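Local coordinates for D-glucosaminate-6-phosphate ammonia lyase (Salmonella typhimurium, PDB 7LCE), which is a pyridoxal-phosphate enzyme of the L-seryl-tRNA selenium transferase family, with the fold of the aminotransferase superfamily, at residues V81-T86 with I230-A235; I327-R332 with A354-R359. One frame throughout, in Å; residues are numbered along the deposited sequence.

Contact 1: V81-T86 with I230-A235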
loop_
_atom_site.group_PDB
_atom_site.type_symbol
_atom_site.label_atom_id
_atom_site.label_comp_id
_atom_site.label_asym_id
_atom_site.label_seq_id
_atom_site.Cartn_x
_atom_site.Cartn_y
_atom_site.Cartn_z
ATOM N N VAL A 81 -19.968 4.371 23.859
ATOM C CA VAL A 81 -19.360 4.411 22.531
ATOM C C VAL A 81 -19.291 3.009 21.942
ATOM O O VAL A 81 -19.643 2.787 20.776
ATOM C CB VAL A 81 -17.972 5.069 22.596
ATOM C CG1 VAL A 81 -17.254 4.928 21.263
ATOM C CG2 VAL A 81 -18.106 6.535 22.964
ATOM N N ALA A 82 -18.840 2.038 22.742
ATOM C CA ALA A 82 -18.814 0.654 22.280
ATOM C C ALA A 82 -20.211 0.168 21.920
ATOM O O ALA A 82 -20.371 -0.629 20.987
ATOM C CB ALA A 82 -18.192 -0.250 23.343
ATOM N N ALA A 83 -21.229 0.627 22.650
ATOM C CA ALA A 83 -22.603 0.286 22.298
ATOM C C ALA A 83 -22.984 0.868 20.942
ATOM O O ALA A 83 -23.683 0.220 20.153
ATOM C CB ALA A 83 -23.559 0.775 23.386
ATOM N N ALA A 84 -22.546 2.096 20.657
ATOM C CA ALA A 84 -22.883 2.718 19.380
ATOM C C ALA A 84 -22.132 2.076 18.222
ATOM O O ALA A 84 -22.635 2.057 17.092
ATOM C CB ALA A 84 -22.594 4.219 19.429
ATOM N N ILE A 85 -20.938 1.550 18.476
ATOM C CA ILE A 85 -20.140 0.948 17.414
ATOM C C ILE A 85 -20.528 -0.506 17.182
ATOM O O ILE A 85 -20.658 -0.943 16.035
ATOM C CB ILE A 85 -18.641 1.088 17.742
ATOM C CG1 ILE A 85 -18.250 2.565 17.792
ATOM C CG2 ILE A 85 -17.797 0.349 16.717
ATOM C CD1 ILE A 85 -16.792 2.800 18.089
ATOM N N THR A 86 -20.737 -1.267 18.257
ATOM C CA THR A 86 -21.023 -2.691 18.129
ATOM C C THR A 86 -22.494 -2.985 17.879
ATOM O O THR A 86 -22.812 -4.070 17.380
ATOM C CB THR A 86 -20.582 -3.439 19.389
ATOM O OG1 THR A 86 -21.303 -2.936 20.521
ATOM C CG2 THR A 86 -19.091 -3.266 19.621
ATOM N N ILE A 230 -29.462 1.064 25.500
ATOM C CA ILE A 230 -29.033 0.566 26.804
ATOM C C ILE A 230 -28.758 -0.931 26.729
ATOM O O ILE A 230 -27.827 -1.441 27.366
ATOM C CB ILE A 230 -30.081 0.901 27.881
ATOM C CG1 ILE A 230 -30.171 2.413 28.084
ATOM C CG2 ILE A 230 -29.726 0.234 29.201
ATOM C CD1 ILE A 230 -28.898 3.030 28.615
ATOM N N ALA A 231 -29.556 -1.655 25.940
ATOM C CA ALA A 231 -29.308 -3.079 25.735
ATOM C C ALA A 231 -27.937 -3.318 25.117
ATOM O O ALA A 231 -27.231 -4.260 25.500
ATOM C CB ALA A 231 -30.407 -3.679 24.859
ATOM N N ALA A 232 -27.534 -2.467 24.169
ATOM C CA ALA A 232 -26.199 -2.585 23.591
ATOM C C ALA A 232 -25.119 -2.268 24.615
ATOM O O ALA A 232 -24.003 -2.787 24.516
ATOM C CB ALA A 232 -26.064 -1.672 22.375
ATOM N N CYS A 233 -25.425 -1.419 25.598
ATOM C CA CYS A 233 -24.481 -1.190 26.686
ATOM C C CYS A 233 -24.347 -2.438 27.547
ATOM O O CYS A 233 -23.232 -2.857 27.880
ATOM C CB CYS A 233 -24.922 0.003 27.532
ATOM S SG CYS A 233 -24.932 1.580 26.655
ATOM N N LYS A 234 -25.479 -3.049 27.913
ATOM C CA LYS A 234 -25.442 -4.270 28.712
ATOM C C LYS A 234 -24.632 -5.360 28.025
ATOM O O LYS A 234 -23.938 -6.134 28.694
ATOM C CB LYS A 234 -26.863 -4.763 28.983
ATOM C CG LYS A 234 -27.699 -3.822 29.837
ATOM C CD LYS A 234 -29.097 -4.377 30.075
ATOM C CE LYS A 234 -29.909 -3.457 30.974
ATOM N NZ LYS A 234 -31.281 -3.978 31.227
ATOM N N ALA A 235 -24.682 -5.414 26.692
ATOM C CA ALA A 235 -23.963 -6.433 25.937
ATOM C C ALA A 235 -22.453 -6.336 26.097
ATOM O O ALA A 235 -21.745 -7.269 25.701
ATOM C CB ALA A 235 -24.323 -6.340 24.454
#
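A83 carries this contact from the side of helix 73-86. Its CB points at helix 227-234 and lies against the backbone there. CB of A83 is 3.6 Å from both C of A232 and N of C233, so the methyl rests on the peptide link between those two residues. A232 answers with its own methyl: CB of A232 is 3.6 Å from CB of A83 and 3.8 Å from O of A83. The third contact comes from sulfur. C233 starts off with its CB directed away from A83, but chi1 of -64° sets SG beside its own backbone N. There SG of C233 lies 3.6 Å from CB of A83. With small residues meeting, the backbones come close: CA of A83 is 4.8 Å from CA of A232. The contact is apolar, and 133 Å² is buried, both sides counted.

Both helices belong to the large domain of the fold-type I architecture, with its seven-stranded mixed sheet. Helix 73-86 follows strand 66-70, at one edge of the sheet within the chain. Helix 227-234 follows strand 221-225, the next strand in, which runs antiparallel to both its neighbours. A84 rests on A155 of strand 153-159, and C233 and I230 rest on I223.

Polar groups tie the neighbourhood together. OG1 of T86 donates to O of A82, tilted 33° from the carbonyl plane. N of T86 binds the same O from the opposite face of that plane, so two donors hold the carbonyl. The side-chain amide of Q236 bridges the helices, with NE2 bonded to OG1 of T86 and to O of A232. Beyond this, K234 forms salt bridges from NZ to D66 and E52.

Contact 2: I327-R332 with A354-R359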
loop_
_atom_site.group_PDB
_atom_site.type_symbol
_atom_site.label_atom_id
_atom_site.label_comp_id
_atom_site.label_asym_id
_atom_site.label_seq_id
_atom_site.Cartn_x
_atom_site.Cartn_y
_atom_site.Cartn_z
ATOM N N ILE A 327 -4.074 18.250 60.469
ATOM C CA ILE A 327 -5.412 18.038 59.931
ATOM C C ILE A 327 -5.453 18.753 58.586
ATOM O O ILE A 327 -5.382 19.985 58.528
ATOM C CB ILE A 327 -6.503 18.559 60.876
ATOM C CG1 ILE A 327 -6.445 17.842 62.226
ATOM C CG2 ILE A 327 -7.874 18.380 60.244
ATOM C CD1 ILE A 327 -6.636 16.348 62.134
ATOM N N ALA A 328 -5.554 17.986 57.502
ATOM C CA ALA A 328 -5.546 18.544 56.152
ATOM C C ALA A 328 -6.892 19.199 55.862
ATOM O O ALA A 328 -7.908 18.509 55.725
ATOM C CB ALA A 328 -5.240 17.454 55.132
ATOM N N ILE A 329 -6.903 20.526 55.760
ATOM C CA ILE A 329 -8.117 21.296 55.501
ATOM C C ILE A 329 -8.032 21.872 54.093
ATOM O O ILE A 329 -7.153 22.693 53.800
ATOM C CB ILE A 329 -8.321 22.408 56.540
ATOM C CG1 ILE A 329 -8.507 21.809 57.936
ATOM C CG2 ILE A 329 -9.509 23.276 56.162
ATOM C CD1 ILE A 329 -8.270 22.794 59.053
ATOM N N TYR A 330 -8.946 21.441 53.224
ATOM C CA TYR A 330 -8.973 21.856 51.825
ATOM C C TYR A 330 -10.103 22.861 51.630
ATOM O O TYR A 330 -11.283 22.502 51.702
ATOM C CB TYR A 330 -9.145 20.646 50.908
ATOM C CG TYR A 330 -7.918 19.766 50.815
ATOM C CD1 TYR A 330 -7.663 18.793 51.773
ATOM C CD2 TYR A 330 -7.017 19.905 49.768
ATOM C CE1 TYR A 330 -6.542 17.987 51.692
ATOM C CE2 TYR A 330 -5.893 19.103 49.678
ATOM C CZ TYR A 330 -5.660 18.146 50.642
ATOM O OH TYR A 330 -4.541 17.343 50.556
ATOM N N ALA A 331 -9.743 24.116 51.383
ATOM C CA ALA A 331 -10.705 25.172 51.103
ATOM C C ALA A 331 -10.724 25.508 49.615
ATOM O O ALA A 331 -9.897 25.035 48.832
ATOM C CB ALA A 331 -10.378 26.421 51.925
ATOM N N ARG A 332 -11.686 26.347 49.228
ATOM C CA ARG A 332 -11.775 26.803 47.847
ATOM C C ARG A 332 -10.713 27.868 47.609
ATOM O O ARG A 332 -10.717 28.918 48.264
ATOM C CB ARG A 332 -13.168 27.355 47.548
ATOM C CG ARG A 332 -14.254 26.301 47.410
ATOM C CD ARG A 332 -15.617 26.939 47.165
ATOM N NE ARG A 332 -15.699 27.640 45.888
ATOM C CZ ARG A 332 -16.087 27.082 44.751
ATOM N NH1 ARG A 332 -16.429 25.804 44.687
ATOM N NH2 ARG A 332 -16.137 27.823 43.647
ATOM N N ALA A 354 -15.772 23.622 63.593
ATOM C CA ALA A 354 -15.046 24.127 64.750
ATOM C C ALA A 354 -13.552 23.877 64.611
ATOM O O ALA A 354 -12.738 24.689 65.066
ATOM C CB ALA A 354 -15.577 23.482 66.029
ATOM N N LEU A 355 -13.175 22.758 63.988
ATOM C CA LEU A 355 -11.762 22.446 63.810
ATOM C C LEU A 355 -11.091 23.429 62.858
ATOM O O LEU A 355 -9.933 23.811 63.067
ATOM C CB LEU A 355 -11.613 21.014 63.298
ATOM C CG LEU A 355 -12.165 19.935 64.229
ATOM C CD1 LEU A 355 -12.091 18.562 63.578
ATOM C CD2 LEU A 355 -11.413 19.949 65.550
ATOM N N ILE A 356 -11.807 23.861 61.814
ATOM C CA ILE A 356 -11.230 24.801 60.855
ATOM C C ILE A 356 -10.933 26.135 61.525
ATOM O O ILE A 356 -9.891 26.754 61.272
ATOM C CB ILE A 356 -12.157 24.970 59.637
ATOM C CG1 ILE A 356 -12.357 23.634 58.923
ATOM C CG2 ILE A 356 -11.590 25.997 58.674
ATOM C CD1 ILE A 356 -13.251 23.722 57.704
ATOM N N VAL A 357 -11.837 26.598 62.391
ATOM C CA VAL A 357 -11.598 27.851 63.101
ATOM C C VAL A 357 -10.403 27.712 64.034
ATOM O O VAL A 357 -9.601 28.642 64.182
ATOM C CB VAL A 357 -12.864 28.284 63.862
ATOM C CG1 VAL A 357 -12.669 29.661 64.465
ATOM C CG2 VAL A 357 -14.070 28.274 62.938
ATOM N N ALA A 358 -10.260 26.548 64.672
ATOM C CA ALA A 358 -9.127 26.329 65.564
ATOM C C ALA A 358 -7.809 26.353 64.799
ATOM O O ALA A 358 -6.830 26.955 65.256
ATOM C CB ALA A 358 -9.292 25.004 66.308
ATOM N N ARG A 359 -7.761 25.704 63.633
ATOM C CA ARG A 359 -6.540 25.738 62.835
ATOM C C ARG A 359 -6.256 27.149 62.339
ATOM O O ARG A 359 -5.098 27.578 62.295
ATOM C CB ARG A 359 -6.647 24.773 61.656
ATOM C CG ARG A 359 -5.415 24.749 60.761
ATOM C CD ARG A 359 -4.272 24.003 61.439
ATOM N NE ARG A 359 -3.061 23.973 60.627
ATOM C CZ ARG A 359 -1.973 24.688 60.879
ATOM N NH1 ARG A 359 -1.899 25.481 61.934
ATOM N NH2 ARG A 359 -0.931 24.594 60.060
#
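This is an apolar strand-on-helix contact in the small domain of the fold-type I architecture, the part built from both ends of the chain. Strand 327-331 pairs in parallel with strand 13-17 from the N-terminal end. Helix 352-365, near the C terminus, packs against it. The two short segments run almost at right angles, at 99°, with their axes 10.1 Å apart. Together the two segments bury 197 Å².

I329 is the centre of the contact. Its CG2 lies anti to the backbone N and meets the side chain of I356, 4.0 Å from CG1 and 4.1 Å from CD1. The side chains of I329 and I356 cross at a slant. The other branch of I329, through CG1, carries CD1 past CG1 of I356 and mainly to R359, on the next turn of the helix. On either side of I329 in the strand, A328 and Y330 face the other way. That side meets E46 of the second subunit: A328 packs on it and OH of Y330 hydrogen-bonds to its OE2.

I327 and L355 also point across the contact, and both rest on I15 of strand 13-17. Helix 315-324 closes in from another direction, with L322 touching both I329 and R359. NH2 of R359 makes a weak hydrogen bond to O of Q321.

R359 takes part through the base of its side chain. Its CG is anti to the backbone N (chi1 180°) and lies alongside CD1 of I329. That CD1 of I329 is 3.7 Å from CB of R359 and 3.9 Å from its CG.

How the contacts relate
The two contacts belong to different domains and do not touch. Their centres are 45 Å apart, their nearest atoms about 29 Å, and they lie on opposite sides of the chain's centre. Contact 1 joins two helices of the large domain; contact 2 sets a strand against a helix in the small one. In sequence, K213, which carries pyridoxal phosphate as a covalent adduct, lies between the two segments of contact 1. A calcium ion is bound about 6 Å from the side chain of A232 in contact 1. Contact 2 alone reaches another subunit, while no other chain of the eight-chain assembly touches the segments of contact 1.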